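PDB 6U83: outer membrane associated protein from Francisella tularensis subsp. tularensis, which probably tethers the outer membrane to peptidoglycan through this periplasmic OmpA-like domain, seen here with D-alanine, and may act as a porin. Local coordinates for residues R120-A123 with V124-Y127; G132-S135 with E136-I139; D110-N113 with Q114-E118; A80-V83 with N84-D88. One frame throughout, in Å; residues are numbered along the deposited sequence.

Contact 1. Residues R120-A123 with V124-Y127. With DAL (D-alanine), chain D.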
ATOM      1  N   ARG A 120       7.442  -6.543   7.101  1.00 56.83           N
ATOM      2  CA  ARG A 120       6.149  -5.905   6.879  1.00 60.96           C
ATOM      3  C   ARG A 120       5.674  -6.141   5.447  1.00 65.18           C
ATOM      4  O   ARG A 120       4.535  -6.571   5.220  1.00 58.80           O
ATOM      5  CB  ARG A 120       6.255  -4.410   7.201  1.00 54.74           C
ATOM      6  CG  ARG A 120       6.355  -4.108   8.731  1.00 58.67           C
ATOM      7  CD  ARG A 120       6.565  -2.605   9.051  1.00 50.94           C
ATOM      8  NE  ARG A 120       6.402  -2.388  10.486  1.00 56.03           N
ATOM      9  CZ  ARG A 120       6.989  -1.420  11.188  1.00 57.27           C
ATOM     10  NH1 ARG A 120       7.814  -0.550  10.603  1.00 46.76           N
ATOM     11  NH2 ARG A 120       6.734  -1.324  12.488  1.00 51.55           N
ATOM     12  N   ALA A 121       6.548  -5.890   4.467  1.00 62.90           N
ATOM     13  CA  ALA A 121       6.214  -6.199   3.078  1.00 63.06           C
ATOM     14  C   ALA A 121       5.837  -7.667   2.908  1.00 58.80           C
ATOM     15  O   ALA A 121       4.896  -7.996   2.174  1.00 61.50           O
ATOM     16  CB  ALA A 121       7.393  -5.866   2.170  1.00 65.08           C
ATOM     17  N   GLN A 122       6.549  -8.566   3.585  1.00 54.01           N
ATOM     18  CA  GLN A 122       6.238  -9.987   3.449  1.00 66.39           C
ATOM     19  C   GLN A 122       4.876 -10.308   4.048  1.00 70.77           C
ATOM     20  O   GLN A 122       4.134 -11.144   3.513  1.00 66.50           O
ATOM     21  CB  GLN A 122       7.313 -10.847   4.107  1.00 65.81           C
ATOM     22  CG  GLN A 122       7.154 -12.322   3.762  1.00 76.35           C
ATOM     23  CD  GLN A 122       7.120 -12.565   2.248  1.00 85.16           C
ATOM     24  OE1 GLN A 122       8.014 -12.130   1.511  1.00 85.17           O
ATOM     25  NE2 GLN A 122       6.085 -13.264   1.784  1.00 84.80           N
ATOM     26  N   ALA A 123       4.547  -9.671   5.173  1.00 67.99           N
ATOM     27  CA  ALA A 123       3.223  -9.810   5.762  1.00 65.54           C
ATOM     28  C   ALA A 123       2.147  -9.415   4.762  1.00 66.49           C
ATOM     29  O   ALA A 123       1.219 -10.187   4.485  1.00 70.40           O
ATOM     30  CB  ALA A 123       3.119  -8.949   7.028  1.00 53.52           C
ATOM     31  N   VAL A 124       2.261  -8.201   4.207  1.00 68.10           N
ATOM     32  CA  VAL A 124       1.268  -7.723   3.245  1.00 64.92           C
ATOM     33  C   VAL A 124       1.104  -8.737   2.123  1.00 69.45           C
ATOM     34  O   VAL A 124      -0.017  -9.125   1.766  1.00 66.77           O
ATOM     35  CB  VAL A 124       1.653  -6.336   2.704  1.00 65.67           C
ATOM     36  CG1 VAL A 124       0.812  -6.005   1.483  1.00 68.54           C
ATOM     37  CG2 VAL A 124       1.429  -5.288   3.761  1.00 68.77           C
ATOM     38  N   ALA A 125       2.235  -9.217   1.587  1.00 74.58           N
ATOM     39  CA  ALA A 125       2.195 -10.120   0.442  1.00 68.26           C
ATOM     40  C   ALA A 125       1.586 -11.462   0.817  1.00 71.10           C
ATOM     41  O   ALA A 125       0.864 -12.066   0.015  1.00 72.18           O
ATOM     42  CB  ALA A 125       3.595 -10.315  -0.126  1.00 61.99           C
ATOM     43  N   ASP A 126       1.873 -11.947   2.027  1.00 72.53           N
ATOM     44  CA  ASP A 126       1.278 -13.198   2.476  1.00 72.69           C
ATOM     45  C   ASP A 126      -0.239 -13.119   2.445  1.00 70.51           C
ATOM     46  O   ASP A 126      -0.904 -14.021   1.920  1.00 69.19           O
ATOM     47  CB  ASP A 126       1.766 -13.532   3.882  1.00 84.60           C
ATOM     48  CG  ASP A 126       3.167 -14.119   3.893  1.00102.71           C
ATOM     49  OD1 ASP A 126       3.780 -14.257   2.809  1.00105.12           O
ATOM     50  OD2 ASP A 126       3.653 -14.453   4.998  1.00107.68           O
ATOM     51  N   TYR A 127      -0.803 -12.032   2.985  1.00 70.18           N
ATOM     52  CA  TYR A 127      -2.255 -11.880   3.018  1.00 68.44           C
ATOM     53  C   TYR A 127      -2.836 -11.801   1.615  1.00 72.16           C
ATOM     54  O   TYR A 127      -3.891 -12.387   1.338  1.00 79.52           O
ATOM     55  CB  TYR A 127      -2.641 -10.637   3.814  1.00 62.43           C
ATOM     56  CG  TYR A 127      -4.126 -10.575   4.121  1.00 68.31           C
ATOM     57  CD1 TYR A 127      -4.743 -11.575   4.871  1.00 70.99           C
ATOM     58  CD2 TYR A 127      -4.912  -9.520   3.664  1.00 69.69           C
ATOM     59  CE1 TYR A 127      -6.103 -11.525   5.159  1.00 77.85           C
ATOM     60  CE2 TYR A 127      -6.273  -9.461   3.953  1.00 76.61           C
ATOM     61  CZ  TYR A 127      -6.857 -10.464   4.698  1.00 80.55           C
ATOM     62  OH  TYR A 127      -8.201 -10.411   4.974  1.00 87.79           O
TER
HETATM   63  N   DAL D 403      11.410   1.766  14.057  1.00 51.20           N
HETATM   64  CA  DAL D 403      10.259   1.119  14.667  1.00 51.52           C
HETATM   65  CB  DAL D 403      10.711  -0.042  15.569  1.00 54.50           C
HETATM   66  C   DAL D 403       9.241   0.634  13.637  1.00 59.08           C
HETATM   67  O   DAL D 403       8.294  -0.057  14.021  1.00 66.34           O
HETATM   68  OXT DAL D 403       9.331   0.911  12.426  1.00 60.09           O
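Two middle turns of helix 110-130, the helix of a beta-alpha-beta unit between strands 94-98 and 138-142, join here, with the D-alanine site at one end. Gln122 and Asp126, one turn apart, carry the side-chain contact: NE2 of Gln122 gives a hydrogen bond of 2.7 Å to OD1 of Asp126. The acceptor lies in the amide plane of Gln122, but the N-H reaches OD1 from above the carboxylate, and the two flat groups are turned 56° apart. CG of Gln122 stands anti to the backbone N (chi1 -169°) and the chain then bends at chi2, which swings the amide along the helix toward Asp126. Beneath this bond the backbone repeats i to i+4: Val124 N to Arg120 O is 3.0 Å, and Tyr127 N to Ala123 O is 3.1 Å. In the OmpA-like fold the inner side of this helix is buried: Val124 wedges between Val162 of strand 161-172 and Ile79 of helix 73-89, while Ala121 and Ala125 lie on Thr140 of strand 138-142. Arg120, which also touches Val162, runs out extended from CG to NE, and its guanidinium grips the D-alanine carboxylate with two bonds. NH1 of Arg120 reaches OXT of D-alanine at 2.8 Å, with OXT in the guanidinium plane, and NH2 reaches O of the ligand at 2.5 Å. Lys68 O accepts from NE and Tyr99 O from NH1, so backbone carbonyls hold the group's rotation.

Contact 2. Residues G132-S135 with E136-I139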
ATOM      1  N   GLY A 132      -6.285 -15.136  -2.786  1.00 81.73           N
ATOM      2  CA  GLY A 132      -6.419 -15.692  -4.119  1.00 92.85           C
ATOM      3  C   GLY A 132      -5.570 -15.041  -5.189  1.00 98.83           C
ATOM      4  O   GLY A 132      -5.803 -15.294  -6.381  1.00110.86           O
ATOM      5  N   LEU A 133      -4.609 -14.203  -4.805  1.00 90.62           N
ATOM      6  CA  LEU A 133      -3.648 -13.620  -5.730  1.00 89.13           C
ATOM      7  C   LEU A 133      -2.392 -14.481  -5.759  1.00 88.02           C
ATOM      8  O   LEU A 133      -1.950 -14.992  -4.728  1.00 93.60           O
ATOM      9  CB  LEU A 133      -3.302 -12.191  -5.314  1.00 87.23           C
ATOM     10  CG  LEU A 133      -2.517 -11.353  -6.318  1.00 91.61           C
ATOM     11  CD1 LEU A 133      -3.360 -11.066  -7.553  1.00 98.37           C
ATOM     12  CD2 LEU A 133      -2.061 -10.065  -5.663  1.00 82.56           C
ATOM     13  N   ASP A 134      -1.813 -14.634  -6.940  1.00 89.26           N
ATOM     14  CA  ASP A 134      -0.741 -15.601  -7.118  1.00 97.95           C
ATOM     15  C   ASP A 134       0.621 -14.995  -6.785  1.00 90.83           C
ATOM     16  O   ASP A 134       0.908 -13.844  -7.126  1.00 83.08           O
ATOM     17  CB  ASP A 134      -0.791 -16.134  -8.546  1.00115.17           C
ATOM     18  CG  ASP A 134      -2.209 -16.511  -8.957  1.00126.02           C
ATOM     19  OD1 ASP A 134      -2.787 -17.428  -8.333  1.00128.86           O
ATOM     20  OD2 ASP A 134      -2.765 -15.858  -9.866  1.00131.03           O
ATOM     21  N   SER A 135       1.460 -15.790  -6.110  1.00 94.26           N
ATOM     22  CA  SER A 135       2.702 -15.292  -5.526  1.00 95.34           C
ATOM     23  C   SER A 135       3.661 -14.743  -6.571  1.00105.70           C
ATOM     24  O   SER A 135       4.510 -13.909  -6.236  1.00107.55           O
ATOM     25  CB  SER A 135       3.399 -16.405  -4.740  1.00 96.52           C
ATOM     26  OG  SER A 135       3.978 -17.359  -5.620  1.00108.09           O
ATOM     27  N   GLU A 136       3.567 -15.216  -7.818  1.00113.63           N
ATOM     28  CA  GLU A 136       4.429 -14.712  -8.882  1.00122.93           C
ATOM     29  C   GLU A 136       4.110 -13.273  -9.249  1.00111.64           C
ATOM     30  O   GLU A 136       4.995 -12.553  -9.723  1.00109.52           O
ATOM     31  CB  GLU A 136       4.308 -15.594 -10.128  1.00144.05           C
ATOM     32  CG  GLU A 136       2.877 -15.930 -10.518  1.00158.31           C
ATOM     33  CD  GLU A 136       2.488 -17.337 -10.104  1.00169.01           C
ATOM     34  OE1 GLU A 136       2.333 -18.204 -10.996  1.00172.21           O
ATOM     35  OE2 GLU A 136       2.358 -17.577  -8.883  1.00171.04           O
ATOM     36  N   LYS A 137       2.874 -12.838  -9.052  1.00102.19           N
ATOM     37  CA  LYS A 137       2.523 -11.460  -9.348  1.00 95.28           C
ATOM     38  C   LYS A 137       3.007 -10.481  -8.286  1.00 93.35           C
ATOM     39  O   LYS A 137       2.605  -9.313  -8.342  1.00 94.66           O
ATOM     40  CB  LYS A 137       1.004 -11.325  -9.506  1.00 90.68           C
ATOM     41  CG  LYS A 137       0.398 -12.228 -10.569  1.00 92.63           C
ATOM     42  CD  LYS A 137      -1.058 -11.869 -10.838  1.00 94.17           C
ATOM     43  CE  LYS A 137      -1.713 -12.900 -11.745  1.00104.18           C
ATOM     44  NZ  LYS A 137      -0.835 -13.294 -12.904  1.00113.34           N
ATOM     45  N   ILE A 138       3.843 -10.895  -7.329  1.00 86.04           N
ATOM     46  CA  ILE A 138       4.112 -10.073  -6.150  1.00 88.85           C
ATOM     47  C   ILE A 138       5.609  -9.951  -5.923  1.00 83.24           C
ATOM     48  O   ILE A 138       6.316 -10.959  -5.839  1.00 91.47           O
ATOM     49  CB  ILE A 138       3.432 -10.626  -4.883  1.00 88.60           C
ATOM     50  CG1 ILE A 138       1.917 -10.674  -5.062  1.00 80.50           C
ATOM     51  CG2 ILE A 138       3.748  -9.742  -3.693  1.00 90.75           C
ATOM     52  CD1 ILE A 138       1.213 -11.384  -3.934  1.00 76.12           C
ATOM     53  N   ILE A 139       6.077  -8.712  -5.793  1.00 79.26           N
ATOM     54  CA  ILE A 139       7.473  -8.397  -5.523  1.00 79.55           C
ATOM     55  C   ILE A 139       7.529  -7.574  -4.249  1.00 80.19           C
ATOM     56  O   ILE A 139       6.788  -6.593  -4.110  1.00 75.36           O
ATOM     57  CB  ILE A 139       8.116  -7.616  -6.681  1.00 78.40           C
ATOM     58  CG1 ILE A 139       7.984  -8.391  -7.992  1.00 90.44           C
ATOM     59  CG2 ILE A 139       9.563  -7.298  -6.347  1.00 72.75           C
ATOM     60  CD1 ILE A 139       6.831  -7.926  -8.861  1.00103.35           C
TER
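Leu133 and Ile138 form the packed half of this turn, which follows a Schellman motif at Gly132, closing helix 110-130, and leads into strand 138-142 of the OmpA-like fold. CD2 of Leu133 lies 3.9 Å from CD1 of Ile138, the two side chains meeting at an angle. Leu133 also rests on Val83 and Ile86 of helix 73-89, while Ile138 covers Ala125 and Met128 of helix 110-130, so both helices close over the apolar pair. The backbone between them is a short 3-10 turn: Lys137 N bonds to Asp134 O at 2.9 Å, and Ile138 N to Ser135 O at 3.3 Å. On the solvent side the fit is loose. Glu136 bends back at chi2 and lays its carboxylate against the aspartate's methylene, OE2 of Glu136 coming to 3.5 Å from CB of Asp134, while the two acid groups stay apart, with OD1 of Asp134 5.2 Å from OE2 of Glu136. Lys137 runs beside Asp134 and points the same way, its aliphatic part meeting Leu133. Its charge nears that of Asp134 without forming a salt bridge: NZ of Lys137 stays 4.4 Å from OD2 of Asp134, while its CE is closer to that oxygen, at 3.7 Å.

Contact 3. Residues D110-N113 with Q114-E118. With DAL (D-alanine), chain D.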
ATOM      1  N   ASP A 110      19.784   0.409  12.005  1.00 62.12           N
ATOM      2  CA  ASP A 110      19.456   0.495  10.582  1.00 67.02           C
ATOM      3  C   ASP A 110      19.188  -0.888   9.982  1.00 71.48           C
ATOM      4  O   ASP A 110      18.199  -1.078   9.263  1.00 72.50           O
ATOM      5  CB  ASP A 110      20.557   1.229   9.817  1.00 64.08           C
ATOM      6  CG  ASP A 110      21.930   0.644  10.051  1.00 69.95           C
ATOM      7  OD1 ASP A 110      22.039  -0.430  10.683  1.00 69.49           O
ATOM      8  OD2 ASP A 110      22.906   1.282   9.603  1.00 73.90           O
ATOM      9  N   ILE A 111      20.037  -1.876  10.284  1.00 68.21           N
ATOM     10  CA  ILE A 111      19.800  -3.217   9.751  1.00 62.62           C
ATOM     11  C   ILE A 111      18.572  -3.842  10.398  1.00 64.95           C
ATOM     12  O   ILE A 111      17.756  -4.484   9.720  1.00 53.75           O
ATOM     13  CB  ILE A 111      21.038  -4.100   9.934  1.00 66.99           C
ATOM     14  CG1 ILE A 111      22.246  -3.433   9.260  1.00 69.33           C
ATOM     15  CG2 ILE A 111      20.759  -5.488   9.354  1.00 64.47           C
ATOM     16  CD1 ILE A 111      23.475  -4.269   9.226  1.00 67.68           C
ATOM     17  N   TYR A 112      18.421  -3.669  11.718  1.00 64.13           N
ATOM     18  CA  TYR A 112      17.208  -4.096  12.403  1.00 60.86           C
ATOM     19  C   TYR A 112      15.964  -3.606  11.673  1.00 59.61           C
ATOM     20  O   TYR A 112      15.048  -4.384  11.383  1.00 68.56           O
ATOM     21  CB  TYR A 112      17.214  -3.571  13.841  1.00 67.79           C
ATOM     22  CG  TYR A 112      16.001  -3.962  14.669  1.00 63.84           C
ATOM     23  CD1 TYR A 112      14.803  -3.241  14.600  1.00 63.45           C
ATOM     24  CD2 TYR A 112      16.062  -5.044  15.533  1.00 55.85           C
ATOM     25  CE1 TYR A 112      13.696  -3.607  15.379  1.00 59.87           C
ATOM     26  CE2 TYR A 112      14.983  -5.415  16.285  1.00 67.28           C
ATOM     27  CZ  TYR A 112      13.805  -4.693  16.209  1.00 64.87           C
ATOM     28  OH  TYR A 112      12.758  -5.103  16.983  1.00 72.49           O
ATOM     29  N   ASN A 113      15.909  -2.311  11.374  1.00 59.47           N
ATOM     30  CA  ASN A 113      14.685  -1.751  10.804  1.00 61.16           C
ATOM     31  C   ASN A 113      14.530  -2.100   9.336  1.00 69.16           C
ATOM     32  O   ASN A 113      13.403  -2.160   8.827  1.00 60.97           O
ATOM     33  CB  ASN A 113      14.678  -0.247  10.983  1.00 52.68           C
ATOM     34  CG  ASN A 113      14.275   0.155  12.386  1.00 58.25           C
ATOM     35  OD1 ASN A 113      13.090   0.105  12.740  1.00 58.47           O
ATOM     36  ND2 ASN A 113      15.258   0.548  13.198  1.00 57.42           N
ATOM     37  N   GLN A 114      15.648  -2.318   8.643  1.00 66.56           N
ATOM     38  CA  GLN A 114      15.582  -2.887   7.307  1.00 64.95           C
ATOM     39  C   GLN A 114      14.893  -4.246   7.337  1.00 56.83           C
ATOM     40  O   GLN A 114      14.027  -4.543   6.503  1.00 57.78           O
ATOM     41  CB  GLN A 114      17.000  -3.012   6.732  1.00 72.41           C
ATOM     42  CG  GLN A 114      17.105  -3.813   5.453  1.00 79.12           C
ATOM     43  CD  GLN A 114      16.571  -3.062   4.250  1.00 91.70           C
ATOM     44  OE1 GLN A 114      16.716  -1.840   4.148  1.00 93.34           O
ATOM     45  NE2 GLN A 114      15.949  -3.791   3.327  1.00 93.78           N
ATOM     46  N   LYS A 115      15.287  -5.100   8.278  1.00 57.28           N
ATOM     47  CA  LYS A 115      14.674  -6.419   8.352  1.00 62.08           C
ATOM     48  C   LYS A 115      13.205  -6.286   8.723  1.00 67.14           C
ATOM     49  O   LYS A 115      12.336  -6.922   8.116  1.00 66.38           O
ATOM     50  CB  LYS A 115      15.427  -7.292   9.357  1.00 55.25           C
ATOM     51  CG  LYS A 115      16.012  -8.561   8.763  1.00 74.23           C
ATOM     52  CD  LYS A 115      16.935  -8.264   7.588  1.00 90.70           C
ATOM     53  CE  LYS A 115      17.326  -9.535   6.822  1.00100.98           C
ATOM     54  NZ  LYS A 115      17.863  -9.186   5.472  1.00 97.31           N
ATOM     55  N   LEU A 116      12.917  -5.437   9.709  1.00 66.82           N
ATOM     56  CA  LEU A 116      11.541  -5.173  10.099  1.00 59.94           C
ATOM     57  C   LEU A 116      10.703  -4.793   8.890  1.00 59.61           C
ATOM     58  O   LEU A 116       9.641  -5.380   8.641  1.00 57.94           O
ATOM     59  CB  LEU A 116      11.537  -4.076  11.159  1.00 59.10           C
ATOM     60  CG  LEU A 116      10.186  -3.598  11.647  1.00 60.43           C
ATOM     61  CD1 LEU A 116       9.293  -4.783  12.018  1.00 52.29           C
ATOM     62  CD2 LEU A 116      10.409  -2.643  12.823  1.00 64.95           C
ATOM     63  N   SER A 117      11.211  -3.869   8.073  1.00 63.46           N
ATOM     64  CA  SER A 117      10.432  -3.397   6.935  1.00 65.71           C
ATOM     65  C   SER A 117      10.217  -4.499   5.910  1.00 63.37           C
ATOM     66  O   SER A 117       9.152  -4.573   5.283  1.00 57.79           O
ATOM     67  CB  SER A 117      11.126  -2.207   6.287  1.00 64.17           C
ATOM     68  OG  SER A 117      12.267  -2.660   5.598  1.00 61.59           O
ATOM     69  N   GLU A 118      11.228  -5.337   5.702  1.00 52.16           N
ATOM     70  CA  GLU A 118      11.071  -6.510   4.852  1.00 61.95           C
ATOM     71  C   GLU A 118       9.983  -7.428   5.383  1.00 60.07           C
ATOM     72  O   GLU A 118       9.194  -7.977   4.607  1.00 62.34           O
ATOM     73  CB  GLU A 118      12.394  -7.279   4.757  1.00 66.59           C
ATOM     74  CG  GLU A 118      13.509  -6.543   4.037  1.00 78.71           C
ATOM     75  CD  GLU A 118      14.832  -7.307   4.051  1.00100.50           C
ATOM     76  OE1 GLU A 118      14.854  -8.489   3.658  1.00116.45           O
ATOM     77  OE2 GLU A 118      15.857  -6.732   4.469  1.00105.87           O
TER
HETATM   78  N   DAL D 403      11.410   1.766  14.057  1.00 51.20           N
HETATM   79  CA  DAL D 403      10.259   1.119  14.667  1.00 51.52           C
HETATM   80  CB  DAL D 403      10.711  -0.042  15.569  1.00 54.50           C
HETATM   81  C   DAL D 403       9.241   0.634  13.637  1.00 59.08           C
HETATM   82  O   DAL D 403       8.294  -0.057  14.021  1.00 66.34           O
HETATM   83  OXT DAL D 403       9.331   0.911  12.426  1.00 60.09           O
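Asn113 and Leu116, both near the start of helix 110-130, meet the bound D-alanine directly and touch each other beside it. OD1 of Asn113 accepts a hydrogen bond of 2.7 Å from the ligand's N. At the other end of the ligand, CD2 of Leu116 lies 3.5 Å from the carboxylate O, an apolar methyl laid against the charged group. The same CD2 is 3.8 Å from Asn113 OD1. CG of Leu116 stands anti to its backbone N (chi1 177°), which carries the methyl back toward the first turn. There it also meets Tyr112, whose CE1 is 4.3 Å away from Leu116 CD2. The hydroxyl of Tyr112 bonds to Asp67, whose backbone N binds D-alanine too. The amide of Asn113 is steadied by its ND2, which gives a hydrogen bond to Phe109 O, so OD1 faces the ligand. Further out, the helix backbone fixes these residues: Leu116 N bonds to Tyr112 O at 2.9 Å, and Ser117 N reaches Asn113 O. OG of Ser117 turns back to Gln114 O at 2.7 Å, sharing that oxygen with Glu118 N from the same face, and also takes a bond from Gly144 N. On the outer side, NE2 of Gln114 gives a hydrogen bond of 3.2 Å to OE2 of Glu118, from above the carboxylate plane, and Lys115 NZ forms a salt bridge with the same oxygen (3.3 Å). Together with Asp67 and Arg120, Asn113 and Leu116 make a pocket consistent with the peptidoglycan-binding site of OmpA-like domains.

Contact 4. Residues A80-V83 with N84-D88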
ATOM      1  N   ALA A  80      -7.512  -6.188   1.036  1.00 62.51           N
ATOM      2  CA  ALA A  80      -8.512  -6.975   0.326  1.00 63.27           C
ATOM      3  C   ALA A  80      -9.100  -6.203  -0.843  1.00 73.58           C
ATOM      4  O   ALA A  80      -9.287  -6.757  -1.931  1.00 79.12           O
ATOM      5  CB  ALA A  80      -9.622  -7.393   1.288  1.00 67.44           C
ATOM      6  N   SER A  81      -9.414  -4.923  -0.634  1.00 69.47           N
ATOM      7  CA  SER A  81      -9.938  -4.111  -1.725  1.00 69.38           C
ATOM      8  C   SER A  81      -8.872  -3.839  -2.772  1.00 75.16           C
ATOM      9  O   SER A  81      -9.161  -3.810  -3.973  1.00 83.14           O
ATOM     10  CB  SER A  81     -10.483  -2.796  -1.183  1.00 67.29           C
ATOM     11  OG  SER A  81     -11.683  -3.022  -0.472  1.00 79.18           O
ATOM     12  N   PHE A  82      -7.641  -3.608  -2.326  1.00 73.62           N
ATOM     13  CA  PHE A  82      -6.522  -3.462  -3.247  1.00 65.49           C
ATOM     14  C   PHE A  82      -6.403  -4.681  -4.149  1.00 64.58           C
ATOM     15  O   PHE A  82      -6.262  -4.556  -5.368  1.00 68.37           O
ATOM     16  CB  PHE A  82      -5.246  -3.260  -2.433  1.00 71.66           C
ATOM     17  CG  PHE A  82      -4.077  -2.810  -3.235  1.00 72.94           C
ATOM     18  CD1 PHE A  82      -4.058  -1.555  -3.801  1.00 69.00           C
ATOM     19  CD2 PHE A  82      -2.980  -3.623  -3.386  1.00 68.03           C
ATOM     20  CE1 PHE A  82      -2.981  -1.130  -4.513  1.00 69.92           C
ATOM     21  CE2 PHE A  82      -1.904  -3.198  -4.097  1.00 71.55           C
ATOM     22  CZ  PHE A  82      -1.903  -1.948  -4.663  1.00 69.53           C
ATOM     23  N   VAL A  83      -6.470  -5.878  -3.559  1.00 64.45           N
ATOM     24  CA  VAL A  83      -6.328  -7.107  -4.333  1.00 68.61           C
ATOM     25  C   VAL A  83      -7.509  -7.283  -5.282  1.00 79.63           C
ATOM     26  O   VAL A  83      -7.339  -7.708  -6.434  1.00 79.99           O
ATOM     27  CB  VAL A  83      -6.171  -8.310  -3.385  1.00 68.47           C
ATOM     28  CG1 VAL A  83      -6.252  -9.618  -4.149  1.00 64.14           C
ATOM     29  CG2 VAL A  83      -4.853  -8.209  -2.623  1.00 62.91           C
ATOM     30  N   ASN A  84      -8.720  -6.957  -4.814  1.00 78.82           N
ATOM     31  CA  ASN A  84      -9.920  -7.064  -5.641  1.00 81.74           C
ATOM     32  C   ASN A  84      -9.800  -6.230  -6.912  1.00 81.78           C
ATOM     33  O   ASN A  84     -10.307  -6.620  -7.972  1.00 88.55           O
ATOM     34  CB  ASN A  84     -11.145  -6.627  -4.827  1.00 91.81           C
ATOM     35  CG  ASN A  84     -12.373  -7.477  -5.103  1.00102.92           C
ATOM     36  OD1 ASN A  84     -12.561  -8.531  -4.490  1.00105.67           O
ATOM     37  ND2 ASN A  84     -13.225  -7.018  -6.017  1.00106.08           N
ATOM     38  N   PHE A  85      -9.120  -5.088  -6.825  1.00 69.63           N
ATOM     39  CA  PHE A  85      -8.879  -4.264  -8.002  1.00 67.64           C
ATOM     40  C   PHE A  85      -7.848  -4.906  -8.924  1.00 76.66           C
ATOM     41  O   PHE A  85      -8.009  -4.897 -10.151  1.00 83.74           O
ATOM     42  CB  PHE A  85      -8.427  -2.881  -7.544  1.00 62.42           C
ATOM     43  CG  PHE A  85      -8.062  -1.945  -8.658  1.00 68.49           C
ATOM     44  CD1 PHE A  85      -9.037  -1.366  -9.439  1.00 75.82           C
ATOM     45  CD2 PHE A  85      -6.745  -1.597  -8.876  1.00 66.74           C
ATOM     46  CE1 PHE A  85      -8.707  -0.483 -10.438  1.00 77.21           C
ATOM     47  CE2 PHE A  85      -6.407  -0.717  -9.878  1.00 75.56           C
ATOM     48  CZ  PHE A  85      -7.391  -0.158 -10.660  1.00 77.71           C
ATOM     49  N   ILE A  86      -6.787  -5.473  -8.345  1.00 68.59           N
ATOM     50  CA  ILE A  86      -5.767  -6.150  -9.138  1.00 74.66           C
ATOM     51  C   ILE A  86      -6.376  -7.315  -9.912  1.00 83.45           C
ATOM     52  O   ILE A  86      -6.124  -7.482 -11.110  1.00 86.71           O
ATOM     53  CB  ILE A  86      -4.612  -6.611  -8.233  1.00 70.37           C
ATOM     54  CG1 ILE A  86      -3.865  -5.398  -7.686  1.00 72.81           C
ATOM     55  CG2 ILE A  86      -3.659  -7.541  -8.986  1.00 70.31           C
ATOM     56  CD1 ILE A  86      -3.079  -5.719  -6.443  1.00 80.33           C
ATOM     57  N   LYS A  87      -7.192  -8.135  -9.242  1.00 84.20           N
ATOM     58  CA  LYS A  87      -7.794  -9.277  -9.929  1.00 85.96           C
ATOM     59  C   LYS A  87      -8.790  -8.834 -10.995  1.00 88.23           C
ATOM     60  O   LYS A  87      -8.965  -9.522 -12.007  1.00 91.39           O
ATOM     61  CB  LYS A  87      -8.474 -10.209  -8.924  1.00 91.07           C
ATOM     62  CG  LYS A  87      -7.519 -10.943  -7.989  1.00101.08           C
ATOM     63  CD  LYS A  87      -8.213 -12.092  -7.239  1.00111.51           C
ATOM     64  CE  LYS A  87      -9.242 -11.593  -6.232  1.00114.21           C
ATOM     65  NZ  LYS A  87     -10.017 -12.713  -5.620  1.00115.94           N
ATOM     66  N   ASP A  88      -9.450  -7.695 -10.791  1.00 90.18           N
ATOM     67  CA  ASP A  88     -10.417  -7.235 -11.777  1.00 97.50           C
ATOM     68  C   ASP A  88      -9.743  -6.511 -12.929  1.00 90.17           C
ATOM     69  O   ASP A  88     -10.172  -6.639 -14.079  1.00 96.92           O
ATOM     70  CB  ASP A  88     -11.460  -6.333 -11.120  1.00114.45           C
ATOM     71  CG  ASP A  88     -12.607  -7.121 -10.520  1.00130.43           C
ATOM     72  OD1 ASP A  88     -13.048  -8.105 -11.156  1.00136.06           O
ATOM     73  OD2 ASP A  88     -13.065  -6.761  -9.411  1.00135.26           O
TER
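Residues 80-83 and 84-88 are consecutive turns of helix 73-89 in the OmpA-like domain, joined by i to i+4 backbone bonds. Asn84 N meets Ala80 O at 2.9 Å, and Lys87 N meets Val83 O at 2.8 Å with an almost straight N-H (167°). Phe82 O takes a full bond from Ile86 N at 3.2 Å and a weak one from Phe85 N. On the side facing the sheet, Phe82 and Ile86 form the main side-chain contact: CD1 of Ile86 approaches the ring obliquely, 3.6 Å from CE2 of Phe82. CG of Phe82 is anti to the backbone N (chi1 -168°), whereas CG1 of Ile86 lies beside its own N and brings CD1 over the preceding turn. Both side chains rest on Val94, and Phe82 and Phe85 cover Val58 and Val166 of the neighbouring strands. On another side the exposed Lys87 runs past the buried Val83, bends at chi3, and sends its NZ toward Leu131 O, to which it makes a weak hydrogen bond; on the way its CE passes 4.1 Å from CG1 of Val83.

Contacts 1 and 3 adjoin on helix 110-130 and share one ligand: contact 3 takes the amino group of D-alanine and lays a methyl against the carboxylate, which contact 1 binds by charge. Contact 2 is a surface turn after that helix, yet it touches contact 1, where Ala125 CB lies 3.6 Å from Ile138 CG2. It also touches contact 4 through Leu133, so that the turn bridges the two helices. Contacts 1, 3 and 4 are partly buried. The side-chain contacts of contact 4 are apolar, and it lies about 28 Å from contact 3, centre to centre, on the opposite side of the chain's centre; the ligand-binding polar groups belong to contacts 1 and 3.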